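Local structure of hydrolase, alpha/beta hydrolase FOLD family (Staphylococcus aureus, 2XMZ) at residues Arg30-His33 / Asn34-Glu37; Asp253-Asp256 / Thr257-Gly261; Leu260-Leu263 / Lys264-Asn268. The protein probably catalyses the MenH step of menaquinone biosynthesis, forming 2-succinyl-6-hydroxy-2,4-cyclohexadiene-1-carboxylate by an elimination reaction. All blocks are in the same frame, centred on the assembly; numbering follows the deposited sequence.

Contact 1: residues Arg30-His33 / Asn34-Glu37; sequences RTYH and NHIE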
loop_
_atom_site.group_PDB
_atom_site.type_symbol
_atom_site.label_atom_id
_atom_site.label_comp_id
_atom_site.label_asym_id
_atom_site.label_seq_id
_atom_site.Cartn_x
_atom_site.Cartn_y
_atom_site.Cartn_z
ATOM N N ARG A 30 -3.300 -9.136 -6.264
ATOM C CA ARG A 30 -3.910 -10.377 -5.834
ATOM C C ARG A 30 -4.129 -10.450 -4.321
ATOM O O ARG A 30 -4.973 -11.220 -3.886
ATOM C CB ARG A 30 -3.101 -11.600 -6.274
ATOM C CG ARG A 30 -3.252 -11.967 -7.742
ATOM C CD ARG A 30 -2.244 -13.043 -8.085
ATOM N NE ARG A 30 -0.877 -12.584 -7.857
ATOM C CZ ARG A 30 0.200 -13.357 -7.920
ATOM N NH1 ARG A 30 0.077 -14.652 -8.185
ATOM N NH2 ARG A 30 1.398 -12.825 -7.687
ATOM N N THR A 31 -3.353 -9.700 -3.536
ATOM C CA THR A 31 -3.527 -9.629 -2.082
ATOM C C THR A 31 -4.941 -9.180 -1.675
ATOM O O THR A 31 -5.383 -9.469 -0.558
ATOM C CB THR A 31 -2.459 -8.718 -1.405
ATOM O OG1 THR A 31 -2.525 -8.869 0.015
ATOM C CG2 THR A 31 -2.668 -7.235 -1.761
ATOM N N TYR A 32 -5.649 -8.488 -2.575
ATOM C CA TYR A 32 -7.008 -7.990 -2.259
ATOM C C TYR A 32 -8.108 -8.896 -2.785
ATOM O O TYR A 32 -9.302 -8.615 -2.621
ATOM C CB TYR A 32 -7.169 -6.571 -2.778
ATOM C CG TYR A 32 -6.164 -5.643 -2.148
ATOM C CD1 TYR A 32 -6.121 -5.481 -0.765
ATOM C CD2 TYR A 32 -5.238 -4.969 -2.922
ATOM C CE1 TYR A 32 -5.183 -4.665 -0.168
ATOM C CE2 TYR A 32 -4.289 -4.139 -2.343
ATOM C CZ TYR A 32 -4.269 -3.987 -0.970
ATOM O OH TYR A 32 -3.342 -3.166 -0.388
ATOM N N HIS A 33 -7.681 -10.014 -3.382
ATOM C CA HIS A 33 -8.568 -10.992 -4.038
ATOM C C HIS A 33 -9.848 -11.320 -3.280
ATOM O O HIS A 33 -10.951 -11.199 -3.820
ATOM C CB HIS A 33 -7.793 -12.298 -4.349
ATOM C CG HIS A 33 -7.338 -13.059 -3.129
ATOM N ND1 HIS A 33 -6.444 -12.545 -2.211
ATOM C CD2 HIS A 33 -7.659 -14.299 -2.682
ATOM C CE1 HIS A 33 -6.226 -13.434 -1.260
ATOM N NE2 HIS A 33 -6.955 -14.507 -1.519
ATOM N N ASN A 34 -9.696 -11.748 -2.036
ATOM C CA ASN A 34 -10.833 -12.193 -1.225
ATOM C C ASN A 34 -11.630 -11.032 -0.634
ATOM O O ASN A 34 -12.590 -11.257 0.096
ATOM C CB ASN A 34 -10.353 -13.123 -0.100
ATOM C CG ASN A 34 -9.412 -12.421 0.876
ATOM O OD1 ASN A 34 -9.592 -12.495 2.098
ATOM N ND2 ASN A 34 -8.417 -11.712 0.336
ATOM N N HIS A 35 -11.225 -9.801 -0.954
ATOM C CA HIS A 35 -11.856 -8.589 -0.416
ATOM C C HIS A 35 -12.773 -7.915 -1.422
ATOM O O HIS A 35 -13.747 -7.263 -1.044
ATOM C CB HIS A 35 -10.798 -7.568 0.009
ATOM C CG HIS A 35 -9.932 -8.020 1.139
ATOM N ND1 HIS A 35 -10.297 -7.869 2.460
ATOM C CD2 HIS A 35 -8.713 -8.607 1.151
ATOM C CE1 HIS A 35 -9.342 -8.350 3.238
ATOM N NE2 HIS A 35 -8.372 -8.810 2.469
ATOM N N ILE A 36 -12.423 -8.037 -2.700
ATOM C CA ILE A 36 -13.085 -7.314 -3.781
ATOM C C ILE A 36 -14.610 -7.422 -3.687
ATOM O O ILE A 36 -15.300 -6.398 -3.706
ATOM C CB ILE A 36 -12.603 -7.815 -5.180
ATOM C CG1 ILE A 36 -11.083 -7.660 -5.339
ATOM C CG2 ILE A 36 -13.367 -7.143 -6.325
ATOM C CD1 ILE A 36 -10.495 -6.377 -4.833
ATOM N N GLU A 37 -15.113 -8.651 -3.572
ATOM C CA GLU A 37 -16.558 -8.904 -3.520
ATOM C C GLU A 37 -17.232 -8.273 -2.308
ATOM O O GLU A 37 -18.393 -7.885 -2.383
ATOM C CB GLU A 37 -16.856 -10.395 -3.583
ATOM C CG GLU A 37 -16.665 -10.969 -4.966
ATOM C CD GLU A 37 -17.413 -12.265 -5.169
ATOM O OE1 GLU A 37 -18.657 -12.274 -5.026
ATOM O OE2 GLU A 37 -16.758 -13.282 -5.482
HETATM O O HOH W 1 -6.278 -10.575 1.941
HETATM O O HOH W 2 -13.661 -11.235 -3.263
#

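Contact 2: residues Asp253-Asp256 / Thr257-Gly261; sequences DEFD and TMILG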
loop_
_atom_site.group_PDB
_atom_site.type_symbol
_atom_site.label_atom_id
_atom_site.label_comp_id
_atom_site.label_asym_id
_atom_site.label_seq_id
_atom_site.Cartn_x
_atom_site.Cartn_y
_atom_site.Cartn_z
ATOM N N ASP A 253 -11.867 -10.000 7.897
ATOM C CA ASP A 253 -13.227 -9.551 8.182
ATOM C C ASP A 253 -13.281 -8.231 8.945
ATOM O O ASP A 253 -14.021 -7.317 8.568
ATOM C CB ASP A 253 -14.003 -10.642 8.905
ATOM C CG ASP A 253 -14.360 -11.788 7.983
ATOM O OD1 ASP A 253 -14.446 -11.560 6.751
ATOM O OD2 ASP A 253 -14.537 -12.915 8.478
ATOM N N GLU A 254 -12.507 -8.141 10.021
ATOM C CA GLU A 254 -12.400 -6.897 10.766
ATOM C C GLU A 254 -11.882 -5.798 9.837
ATOM O O GLU A 254 -12.438 -4.700 9.800
ATOM C CB GLU A 254 -11.500 -7.081 11.995
ATOM C CG GLU A 254 -11.383 -5.885 12.925
ATOM C CD GLU A 254 -12.671 -5.544 13.627
ATOM O OE1 GLU A 254 -13.573 -6.418 13.707
ATOM O OE2 GLU A 254 -12.784 -4.389 14.091
ATOM N N PHE A 255 -10.832 -6.107 9.076
ATOM C CA PHE A 255 -10.305 -5.180 8.072
ATOM C C PHE A 255 -11.446 -4.683 7.165
ATOM O O PHE A 255 -11.614 -3.474 6.990
ATOM C CB PHE A 255 -9.179 -5.832 7.246
ATOM C CG PHE A 255 -8.759 -5.026 6.045
ATOM C CD1 PHE A 255 -7.797 -4.019 6.157
ATOM C CD2 PHE A 255 -9.341 -5.261 4.805
ATOM C CE1 PHE A 255 -7.415 -3.263 5.037
ATOM C CE2 PHE A 255 -8.971 -4.515 3.688
ATOM C CZ PHE A 255 -8.008 -3.511 3.805
ATOM N N ASP A 256 -12.219 -5.614 6.607
ATOM C CA ASP A 256 -13.354 -5.272 5.740
ATOM C C ASP A 256 -14.412 -4.413 6.442
ATOM O O ASP A 256 -14.881 -3.412 5.888
ATOM C CB ASP A 256 -14.007 -6.531 5.171
ATOM C CG ASP A 256 -13.162 -7.201 4.107
ATOM O OD1 ASP A 256 -12.232 -6.550 3.594
ATOM O OD2 ASP A 256 -13.446 -8.375 3.782
ATOM N N THR A 257 -14.764 -4.814 7.663
ATOM C CA THR A 257 -15.743 -4.099 8.482
ATOM C C THR A 257 -15.303 -2.656 8.736
ATOM O O THR A 257 -16.111 -1.737 8.602
ATOM C CB THR A 257 -15.951 -4.813 9.820
ATOM O OG1 THR A 257 -16.367 -6.158 9.569
ATOM C CG2 THR A 257 -17.002 -4.097 10.678
ATOM N N MET A 258 -14.025 -2.468 9.089
ATOM C CA MET A 258 -13.487 -1.124 9.318
ATOM C C MET A 258 -13.578 -0.249 8.073
ATOM O O MET A 258 -13.926 0.924 8.167
ATOM C CB MET A 258 -12.044 -1.147 9.838
ATOM C CG MET A 258 -11.831 -1.673 11.269
ATOM S SD MET A 258 -12.764 -0.867 12.597
ATOM C CE MET A 258 -14.295 -1.820 12.598
ATOM N N ILE A 259 -13.297 -0.819 6.907
ATOM C CA ILE A 259 -13.301 -0.036 5.665
ATOM C C ILE A 259 -14.733 0.368 5.304
ATOM O O ILE A 259 -15.010 1.543 5.046
ATOM C CB ILE A 259 -12.689 -0.814 4.492
ATOM C CG1 ILE A 259 -11.298 -1.359 4.853
ATOM C CG2 ILE A 259 -12.622 0.063 3.230
ATOM C CD1 ILE A 259 -10.236 -0.320 5.021
ATOM N N LEU A 260 -15.627 -0.619 5.300
ATOM C CA LEU A 260 -17.028 -0.410 4.961
ATOM C C LEU A 260 -17.676 0.635 5.868
ATOM O O LEU A 260 -18.423 1.476 5.390
ATOM C CB LEU A 260 -17.801 -1.726 5.018
ATOM C CG LEU A 260 -17.519 -2.775 3.935
ATOM C CD1 LEU A 260 -18.126 -4.133 4.341
ATOM C CD2 LEU A 260 -18.061 -2.357 2.578
ATOM N N GLY A 261 -17.351 0.590 7.161
ATOM C CA GLY A 261 -17.910 1.514 8.147
ATOM C C GLY A 261 -17.416 2.940 7.949
ATOM O O GLY A 261 -18.190 3.899 8.094
#

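Contact 3: residues Leu260-Leu263 / Lys264-Asn268; sequences LGFL and KEEQN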
loop_
_atom_site.group_PDB
_atom_site.type_symbol
_atom_site.label_atom_id
_atom_site.label_comp_id
_atom_site.label_asym_id
_atom_site.label_seq_id
_atom_site.Cartn_x
_atom_site.Cartn_y
_atom_site.Cartn_z
ATOM N N LEU A 260 -15.627 -0.619 5.300
ATOM C CA LEU A 260 -17.028 -0.410 4.961
ATOM C C LEU A 260 -17.676 0.635 5.868
ATOM O O LEU A 260 -18.423 1.476 5.390
ATOM C CB LEU A 260 -17.801 -1.726 5.018
ATOM C CG LEU A 260 -17.519 -2.775 3.935
ATOM C CD1 LEU A 260 -18.126 -4.133 4.341
ATOM C CD2 LEU A 260 -18.061 -2.357 2.578
ATOM N N GLY A 261 -17.351 0.590 7.161
ATOM C CA GLY A 261 -17.910 1.514 8.147
ATOM C C GLY A 261 -17.416 2.940 7.949
ATOM O O GLY A 261 -18.190 3.899 8.094
ATOM N N PHE A 262 -16.129 3.078 7.634
ATOM C CA PHE A 262 -15.532 4.369 7.271
ATOM C C PHE A 262 -16.207 4.882 6.008
ATOM O O PHE A 262 -16.779 5.978 6.005
ATOM C CB PHE A 262 -14.018 4.211 7.038
ATOM C CG PHE A 262 -13.332 5.437 6.439
ATOM C CD1 PHE A 262 -13.113 6.588 7.205
ATOM C CD2 PHE A 262 -12.888 5.423 5.116
ATOM C CE1 PHE A 262 -12.446 7.716 6.646
ATOM C CE2 PHE A 262 -12.231 6.537 4.541
ATOM C CZ PHE A 262 -11.999 7.684 5.321
ATOM N N LEU A 263 -16.170 4.071 4.952
ATOM C CA LEU A 263 -16.863 4.397 3.703
ATOM C C LEU A 263 -18.335 4.755 3.921
ATOM O O LEU A 263 -18.834 5.674 3.286
ATOM C CB LEU A 263 -16.730 3.278 2.662
ATOM C CG LEU A 263 -15.322 2.917 2.153
ATOM C CD1 LEU A 263 -15.387 1.718 1.221
ATOM C CD2 LEU A 263 -14.616 4.090 1.464
ATOM N N LYS A 264 -19.011 4.031 4.814
ATOM C CA LYS A 264 -20.409 4.318 5.188
ATOM C C LYS A 264 -20.517 5.743 5.756
ATOM O O LYS A 264 -21.343 6.538 5.299
ATOM C CB LYS A 264 -20.916 3.305 6.238
ATOM C CG LYS A 264 -22.303 2.665 5.986
ATOM C CD LYS A 264 -23.405 3.670 5.732
ATOM C CE LYS A 264 -24.764 2.984 5.563
ATOM N NZ LYS A 264 -25.272 2.375 6.829
ATOM N N GLU A 265 -19.657 6.052 6.731
ATOM C CA GLU A 265 -19.649 7.348 7.422
ATOM C C GLU A 265 -19.368 8.521 6.502
ATOM O O GLU A 265 -19.881 9.616 6.714
ATOM C CB GLU A 265 -18.635 7.349 8.563
ATOM C CG GLU A 265 -19.071 6.538 9.753
ATOM C CD GLU A 265 -17.921 6.127 10.648
ATOM O OE1 GLU A 265 -16.748 6.263 10.237
ATOM O OE2 GLU A 265 -18.201 5.655 11.772
ATOM N N GLU A 266 -18.555 8.283 5.481
ATOM C CA GLU A 266 -18.124 9.349 4.589
ATOM C C GLU A 266 -18.921 9.429 3.279
ATOM O O GLU A 266 -18.635 10.275 2.440
ATOM C CB GLU A 266 -16.608 9.270 4.341
ATOM C CG GLU A 266 -15.746 9.205 5.613
ATOM C CD GLU A 266 -15.892 10.418 6.545
ATOM O OE1 GLU A 266 -16.242 11.516 6.078
ATOM O OE2 GLU A 266 -15.625 10.274 7.757
ATOM N N GLN A 267 -19.943 8.583 3.125
ATOM C CA GLN A 267 -20.879 8.671 1.984
ATOM C C GLN A 267 -21.262 10.121 1.629
ATOM O O GLN A 267 -21.549 10.428 0.470
ATOM C CB GLN A 267 -22.137 7.801 2.219
ATOM C CG GLN A 267 -23.301 8.459 2.996
ATOM C CD GLN A 267 -24.517 8.788 2.114
ATOM O OE1 GLN A 267 -25.407 7.955 1.924
ATOM N NE2 GLN A 267 -24.562 10.016 1.593
ATOM N N ASN A 268 -21.247 10.999 2.633
ATOM C CA ASN A 268 -21.482 12.433 2.434
ATOM C C ASN A 268 -20.196 13.226 2.203
ATOM O O ASN A 268 -20.161 14.152 1.375
#

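Contact 1: residues Arg30-His33 / Asn34-Glu37
Tyr32 and His35 meet through the carbonyl oxygen of the first. The backbone N of His35 donates to Tyr32 O over 2.8 Å. It approaches from above the carbonyl plane, 46° out of it. Ile36 N reaches the same Tyr32 O in a weak bond (3.2 Å), so one carbonyl draws in two successive amides where the 3-10 turn gives way to helix 36-40.

The side chain of His35 can be followed outward. Its CB packs against Tyr32 O. CG lies beside the backbone N and anti to the carbonyl carbon (chi1 -65°), which turns the ring edge toward the preceding turn. CD2 brings that edge to Thr31 O, 3.8 Å away. NE2 bonds to a water 2.8 Å away, and ND1 bonds outside the turn to Asp256. Both ring nitrogens are therefore engaged, which should fix the rotation of the ring.

The same water donates to Thr31 O and accepts from Asn34 ND2. It thus ties three residues together. Asn34 also leans over the ring of His33. Asn34 CB sits over the face of the His33 ring, 4.0 Å from its centroid, a CH-pi contact. Asn34 ND2 lies 3.2 Å above the His33 ring plane, offset toward the rim, and the amide and ring planes are 42° apart.

On the buried side Ile36 CD1 touches Tyr32 CB at 3.9 Å. Thr31 CG2 covers the centre of one face of the Tyr32 ring. The phenol hydroxyl reaches Leu22 O, and Thr31 OG1 bonds to His248.

In the alpha/beta-hydrolase fold this is the loop after strand 17-22. Here it leads into helix 36-40 and carries Tyr32 near the residues of the probable Ser-His-Asp triad.

Contact 2: residues Asp253-Asp256 / Thr257-Gly261
Thr257 grips Asp253 O with two donors. Thr257 N bonds to Asp253 O at 2.8 Å, and Thr257 OG1 donates to the same Asp253 O, also at 2.8 Å, from above the carbonyl plane. This second bond follows from the first torsion: OG1 stands beside the backbone N (chi1 -57°), which points it at the carbonyl one turn toward the N-terminus.

Met258 comes next. Its N bonds to Glu254 O. Its side chain bends twice and brings the methyl CE to Glu254 OE2, 3.3 Å away. The SD is a little farther from the same oxygen. The carboxylate of Glu254 is itself folded round by a bend at chi2, and the Met258 chain passes across it, with CE nearest to OE2. Both side chains also rest on Ile240 of strand 235-240.

Ile259 N bonds to Phe255 O. Its CG1 lies over one face of the Phe255 ring, offset toward the rim, in a CH-pi contact 4.1 Å from the centroid. CD1 touches the ring at CE1 and CZ. The same pair packs on Leu213 of strand 210-215.

Leu260 N donates to Asp256 O at 3.0 Å. Leu260 CG packs against that oxygen. The carboxylate of Asp256 turns elsewhere, with OD1 bonded to His35.

The chemistry changes round the helix. The Phe255-Ile259 face is apolar and packs on strands 110-114 and 210-215. Thr257 lies on an exposed face, where its hydroxyl donates its proton to the helix's own backbone.

Contact 3: residues Leu260-Leu263 / Lys264-Asn268
The last turns of helix 252-266 are held by backbone bonds and by one ring contact between Phe262 and Glu266. The aliphatic part of Glu266 does the touching. Its CG lies over one face of the Phe262 ring, offset toward the rim, in a CH-pi contact 4.1 Å from the centroid. The nearest ring atom is CE1, 3.8 Å from Glu266 CG. The ring swings toward the following turn because its CG is anti to the backbone N (chi1 171°). Beyond CG the Glu266 chain bends, and its carboxylate plane stands 46° from the ring.

In the backbone of the same pair, Glu266 N donates a hydrogen bond to Phe262 O at 3.0 Å. Glu266 N also makes a weak bond to Leu263 O. Just before it, Lys264 N donates to Leu260 O at 2.7 Å and Glu265 N to Gly261 O at 2.9 Å. The Glu265 side chain runs alongside the backbone: its CG lies 3.2 Å from Gly261 O, and OE1 remains near that oxygen and Phe262 CA.

Two sides of the helix pack on different parts of the fold. Phe262 and Glu266 lie against Asn110 of strand 110-114 and against Pro209, just before strand 210-215. Leu260 and Leu263 rest on Tyr43, in the loop leading to strand 44-48.

Contacts 2 and 3 are successive parts of helix 252-266. They share Leu260 and Gly261, and their centres are about 11 Å apart. Contact 1 belongs to a distant part of the sequence but touches contact 2. His35 ND1 lies 2.6 Å from Asp256 OD1, a probable hydrogen bond, and His35 CE1 packs 3.5 Å from Phe255 CD2. His248 joins them further, meeting the rings of both Tyr32 and Phe255. Contact 3 does not touch contact 1; their nearest atoms are about 7 Å apart. Contact 1 brings Tyr32 near, without touching, the probable triad of Ser91, His245 and Asp218.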